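Local structure of putative invasin (Yersinia pseudotuberculosis IP 31758, 5N40) at residues L7-A16 and L83-G93. The protein is a surface adhesin of the invasin family that probably mediates bacterial attachment through a C-type lectin-like domain carried on immunoglobulin-like domains. The protein carries 1 engineered substitution. Residues are numbered along the deposited sequence; the frame is centred on the assembly and turned at random.
Sequences LSTTNSTLVA and LSVNVDGNNLG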
ATOM      1  N   LEU A   7      15.796  51.317 -23.171  1.00 26.04           N
ATOM      2  CA  LEU A   7      14.937  50.135 -23.151  1.00 24.63           C
ATOM      3  C   LEU A   7      13.777  50.353 -22.184  1.00 26.91           C
ATOM      4  O   LEU A   7      13.988  50.630 -20.998  1.00 30.28           O
ATOM      5  CB  LEU A   7      15.741  48.896 -22.752  1.00 25.53           C
ATOM      6  CG  LEU A   7      16.975  48.557 -23.595  1.00 26.01           C
ATOM      7  CD1 LEU A   7      17.611  47.266 -23.117  1.00 27.42           C
ATOM      8  CD2 LEU A   7      16.640  48.472 -25.083  1.00 22.87           C
ATOM      9  N   SER A   8      12.550  50.218 -22.683  1.00 18.38           N
ATOM     10  CA  SER A   8      11.355  50.459 -21.884  1.00 22.18           C
ATOM     11  C   SER A   8      10.791  49.134 -21.390  1.00 19.69           C
ATOM     12  O   SER A   8      10.495  48.245 -22.193  1.00 21.50           O
ATOM     13  CB  SER A   8      10.291  51.203 -22.688  1.00 22.22           C
ATOM     14  OG  SER A   8       9.059  51.215 -21.979  1.00 20.86           O
ATOM     15  N   THR A   9      10.633  49.008 -20.072  1.00 22.87           N
ATOM     16  CA  THR A   9      10.042  47.800 -19.512  1.00 21.19           C
ATOM     17  C   THR A   9       8.529  47.771 -19.673  1.00 24.71           C
ATOM     18  O   THR A   9       7.923  46.708 -19.505  1.00 23.72           O
ATOM     19  CB  THR A   9      10.418  47.663 -18.031  1.00 28.39           C
ATOM     20  OG1 THR A   9       9.939  48.792 -17.295  1.00 23.95           O
ATOM     21  CG2 THR A   9      11.923  47.575 -17.873  1.00 22.10           C
ATOM     22  N   THR A  10       7.908  48.906 -20.002  1.00 22.46           N
ATOM     23  CA  THR A  10       6.468  48.965 -20.223  1.00 26.26           C
ATOM     24  C   THR A  10       6.096  48.806 -21.695  1.00 23.73           C
ATOM     25  O   THR A  10       5.067  48.198 -22.008  1.00 26.57           O
ATOM     26  CB  THR A  10       5.904  50.289 -19.691  1.00 29.48           C
ATOM     27  OG1 THR A  10       6.618  51.387 -20.277  1.00 35.40           O
ATOM     28  CG2 THR A  10       6.027  50.351 -18.182  1.00 29.32           C
ATOM     29  N   ASN A  11       6.899  49.347 -22.615  1.00 22.23           N
ATOM     30  CA  ASN A  11       6.622  49.142 -24.032  1.00 21.09           C
ATOM     31  C   ASN A  11       7.126  47.790 -24.519  1.00 18.40           C
ATOM     32  O   ASN A  11       6.570  47.234 -25.472  1.00 18.06           O
ATOM     33  CB  ASN A  11       7.246  50.257 -24.872  1.00 20.11           C
ATOM     34  CG  ASN A  11       6.599  51.604 -24.622  1.00 25.59           C
ATOM     35  OD1 ASN A  11       5.425  51.683 -24.268  1.00 25.63           O
ATOM     36  ND2 ASN A  11       7.369  52.670 -24.797  1.00 23.78           N
ATOM     37  N   SER A  12       8.168  47.255 -23.893  1.00 17.86           N
ATOM     38  CA  SER A  12       8.622  45.912 -24.208  1.00 17.77           C
ATOM     39  C   SER A  12       7.690  44.881 -23.586  1.00 17.85           C
ATOM     40  O   SER A  12       7.135  45.089 -22.504  1.00 20.01           O
ATOM     41  CB  SER A  12      10.041  45.681 -23.696  1.00 18.97           C
ATOM     42  OG  SER A  12      10.958  46.568 -24.301  1.00 17.15           O
ATOM     43  N   THR A  13       7.536  43.752 -24.271  1.00 16.77           N
ATOM     44  CA  THR A  13       6.699  42.668 -23.778  1.00 18.33           C
ATOM     45  C   THR A  13       7.428  41.346 -23.958  1.00 15.99           C
ATOM     46  O   THR A  13       8.222  41.174 -24.889  1.00 14.95           O
ATOM     47  CB  THR A  13       5.342  42.620 -24.497  1.00 20.60           C
ATOM     48  OG1 THR A  13       5.535  42.294 -25.877  1.00 20.68           O
ATOM     49  CG2 THR A  13       4.637  43.957 -24.387  1.00 26.12           C
ATOM     50  N   LEU A  14       7.177  40.428 -23.027  1.00 18.91           N
ATOM     51  CA  LEU A  14       7.667  39.056 -23.098  1.00 14.52           C
ATOM     52  C   LEU A  14       6.453  38.142 -23.047  1.00 14.59           C
ATOM     53  O   LEU A  14       5.655  38.219 -22.107  1.00 22.10           O
ATOM     54  CB  LEU A  14       8.627  38.752 -21.948  1.00 14.84           C
ATOM     55  CG  LEU A  14       9.372  37.416 -22.018  1.00 13.55           C
ATOM     56  CD1 LEU A  14      10.404  37.418 -23.144  1.00 12.09           C
ATOM     57  CD2 LEU A  14      10.030  37.089 -20.682  1.00 18.12           C
ATOM     58  N   VAL A  15       6.303  37.292 -24.059  1.00 13.75           N
ATOM     59  CA  VAL A  15       5.154  36.405 -24.157  1.00 16.89           C
ATOM     60  C   VAL A  15       5.630  35.008 -24.528  1.00 17.90           C
ATOM     61  O   VAL A  15       6.750  34.808 -25.005  1.00 15.76           O
ATOM     62  CB  VAL A  15       4.119  36.912 -25.185  1.00 18.97           C
ATOM     63  CG1 VAL A  15       3.767  38.377 -24.902  1.00 17.45           C
ATOM     64  CG2 VAL A  15       4.638  36.749 -26.608  1.00 19.93           C
ATOM     65  N   ALA A  16       4.755  34.033 -24.287  1.00 15.61           N
ATOM     66  CA  ALA A  16       5.017  32.647 -24.631  1.00 16.17           C
ATOM     67  C   ALA A  16       3.782  32.065 -25.294  1.00 12.54           C
ATOM     68  O   ALA A  16       2.655  32.437 -24.967  1.00 20.37           O
ATOM     69  CB  ALA A  16       5.389  31.814 -23.400  1.00 18.51           C
ATOM     70  N   LEU A  83       9.567  33.138 -16.644  1.00 20.26           N
ATOM     71  CA  LEU A  83      10.521  33.511 -17.678  1.00 17.22           C
ATOM     72  C   LEU A  83      11.060  34.903 -17.388  1.00 21.13           C
ATOM     73  O   LEU A  83      10.287  35.815 -17.083  1.00 21.64           O
ATOM     74  CB  LEU A  83       9.856  33.491 -19.053  1.00 23.09           C
ATOM     75  CG  LEU A  83       9.193  32.173 -19.458  1.00 24.41           C
ATOM     76  CD1 LEU A  83       8.278  32.381 -20.660  1.00 28.97           C
ATOM     77  CD2 LEU A  83      10.246  31.151 -19.773  1.00 22.58           C
ATOM     78  N   SER A  84      12.376  35.067 -17.501  1.00 15.68           N
ATOM     79  CA  SER A  84      13.009  36.373 -17.362  1.00 20.23           C
ATOM     80  C   SER A  84      13.885  36.648 -18.576  1.00 15.78           C
ATOM     81  O   SER A  84      14.216  35.748 -19.353  1.00 15.94           O
ATOM     82  CB  SER A  84      13.852  36.470 -16.086  1.00 22.59           C
ATOM     83  OG  SER A  84      15.018  35.679 -16.188  1.00 32.37           O
ATOM     84  N   VAL A  85      14.253  37.916 -18.738  1.00 16.16           N
ATOM     85  CA  VAL A  85      15.008  38.361 -19.901  1.00 12.80           C
ATOM     86  C   VAL A  85      16.092  39.328 -19.446  1.00 15.46           C
ATOM     87  O   VAL A  85      15.871  40.152 -18.554  1.00 14.60           O
ATOM     88  CB  VAL A  85      14.076  39.020 -20.945  1.00 15.55           C
ATOM     89  CG1 VAL A  85      13.224  40.092 -20.302  1.00 20.59           C
ATOM     90  CG2 VAL A  85      14.873  39.585 -22.109  1.00 16.93           C
ATOM     91  N   ASN A  86      17.271  39.219 -20.055  1.00 16.10           N
ATOM     92  CA  ASN A  86      18.322  40.199 -19.838  1.00 15.42           C
ATOM     93  C   ASN A  86      18.949  40.563 -21.179  1.00 17.24           C
ATOM     94  O   ASN A  86      18.887  39.799 -22.148  1.00 15.80           O
ATOM     95  CB  ASN A  86      19.390  39.705 -18.829  1.00 20.11           C
ATOM     96  CG  ASN A  86      20.058  38.414 -19.242  1.00 22.77           C
ATOM     97  OD1 ASN A  86      20.917  38.399 -20.121  1.00 25.21           O
ATOM     98  ND2 ASN A  86      19.695  37.318 -18.575  1.00 24.42           N
ATOM     99  N   VAL A  87      19.529  41.757 -21.222  1.00 15.48           N
ATOM    100  CA  VAL A  87      20.137  42.324 -22.419  1.00 15.69           C
ATOM    101  C   VAL A  87      21.543  42.748 -22.034  1.00 11.61           C
ATOM    102  O   VAL A  87      21.717  43.513 -21.080  1.00 15.72           O
ATOM    103  CB  VAL A  87      19.341  43.527 -22.952  1.00 16.65           C
ATOM    104  CG1 VAL A  87      19.993  44.096 -24.206  1.00 17.84           C
ATOM    105  CG2 VAL A  87      17.888  43.141 -23.214  1.00 18.28           C
ATOM    106  N   ASP A  88      22.543  42.243 -22.752  1.00 18.06           N
ATOM    107  CA  ASP A  88      23.940  42.487 -22.393  1.00 15.54           C
ATOM    108  C   ASP A  88      24.204  42.082 -20.943  1.00 15.48           C
ATOM    109  O   ASP A  88      24.990  42.713 -20.243  1.00 15.42           O
ATOM    110  CB  ASP A  88      24.329  43.956 -22.599  1.00 14.44           C
ATOM    111  CG  ASP A  88      24.267  44.392 -24.047  1.00 20.00           C
ATOM    112  OD1 ASP A  88      24.623  43.590 -24.936  1.00 22.57           O
ATOM    113  OD2 ASP A  88      23.872  45.553 -24.280  1.00 21.67           O
ATOM    114  N   GLY A  89      23.526  41.037 -20.474  1.00 16.07           N
ATOM    115  CA  GLY A  89      23.747  40.538 -19.135  1.00 15.11           C
ATOM    116  C   GLY A  89      23.042  41.303 -18.034  1.00 14.72           C
ATOM    117  O   GLY A  89      23.220  40.954 -16.859  1.00 15.50           O
ATOM    118  N   ASN A  90      22.249  42.317 -18.369  1.00 13.68           N
ATOM    119  CA  ASN A  90      21.531  43.135 -17.398  1.00 16.31           C
ATOM    120  C   ASN A  90      20.038  42.830 -17.481  1.00 19.31           C
ATOM    121  O   ASN A  90      19.469  42.792 -18.577  1.00 15.11           O
ATOM    122  CB  ASN A  90      21.779  44.625 -17.659  1.00 17.42           C
ATOM    123  CG  ASN A  90      23.245  44.941 -17.969  1.00 16.25           C
ATOM    124  OD1 ASN A  90      24.155  44.508 -17.260  1.00 14.02           O
ATOM    125  ND2 ASN A  90      23.472  45.684 -19.050  1.00 17.58           N
ATOM    126  N   ASN A  91      19.400  42.628 -16.329  1.00 15.86           N
ATOM    127  CA  ASN A  91      17.992  42.255 -16.331  1.00 14.44           C
ATOM    128  C   ASN A  91      17.150  43.357 -16.948  1.00 16.50           C
ATOM    129  O   ASN A  91      17.341  44.538 -16.657  1.00 17.57           O
ATOM    130  CB  ASN A  91      17.489  41.983 -14.910  1.00 18.80           C
ATOM    131  CG  ASN A  91      16.008  41.606 -14.881  1.00 25.34           C
ATOM    132  OD1 ASN A  91      15.622  40.531 -15.342  1.00 28.75           O
ATOM    133  ND2 ASN A  91      15.175  42.492 -14.341  1.00 30.92           N
ATOM    134  N   LEU A  92      16.209  42.956 -17.803  1.00 17.42           N
ATOM    135  CA  LEU A  92      15.188  43.850 -18.334  1.00 16.95           C
ATOM    136  C   LEU A  92      13.897  43.576 -17.573  1.00 22.51           C
ATOM    137  O   LEU A  92      13.288  42.513 -17.735  1.00 22.96           O
ATOM    138  CB  LEU A  92      14.997  43.644 -19.834  1.00 19.28           C
ATOM    139  CG  LEU A  92      13.906  44.503 -20.470  1.00 19.62           C
ATOM    140  CD1 LEU A  92      14.322  45.964 -20.491  1.00 19.74           C
ATOM    141  CD2 LEU A  92      13.576  44.007 -21.872  1.00 25.55           C
ATOM    142  N   GLY A  93      13.480  44.538 -16.757  1.00 24.02           N
ATOM    143  CA  GLY A  93      12.401  44.321 -15.814  1.00 28.15           C
ATOM    144  C   GLY A  93      11.020  44.378 -16.426  1.00 23.75           C
ATOM    145  O   GLY A  93      10.120  45.025 -15.885  1.00 27.79           O
TER
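At one end of the hydrophobic interior of an immunoglobulin-like beta-sandwich, side chains of 7-16 meet the hairpin 83-93 without a single hydrogen bond between the two segments. Inside the sandwich, L14 crosses L83 at about a right angle: its CD2 lies 4.0 Å from L83 CB, close over the backbone carbonyl of the same leucine, and 4.4 Å from V85 CG1. With CG of L14 anti to the backbone N (chi1 -171°), it is the CD2 branch that reaches strand 83-87. Beside it, A16 CB meets L83 CD1 at 4.0 Å. F50 and V31 add further apolar surface around L14. The strands 13-16 and 83-87 run at 139° to each other with their axes 8.6 Å apart, facing one another through side chains, as expected of the two layers of an E-set domain such as invasin domain 3. V87, the first residue of the type I' turn V87 to N90, meets L7 tip to tip, with L7 CD1 4.1 Å from V87 CG1. L92, on the returning arm, puts its CD1 4.0 Å from L7 CB and against T9 CG2, while L35 adds to its surroundings. Toward the surface, T9 lies alongside the backbone of G93, its CB 3.4 Å from G93 O and its methyl CG2 against G93 N and C. The loop that presents L7 and T9 is held by S8, whose OG accepts the backbone N-H of N11 in a nearly straight bond (169°), an ST motif. S8 O receives both the backbone N and OG of S12, a buried residue whose OG also accepts the backbone N-H of R36; S12 O in turn accepts from T94 OG1, tying this loop to the strand that continues from the hairpin.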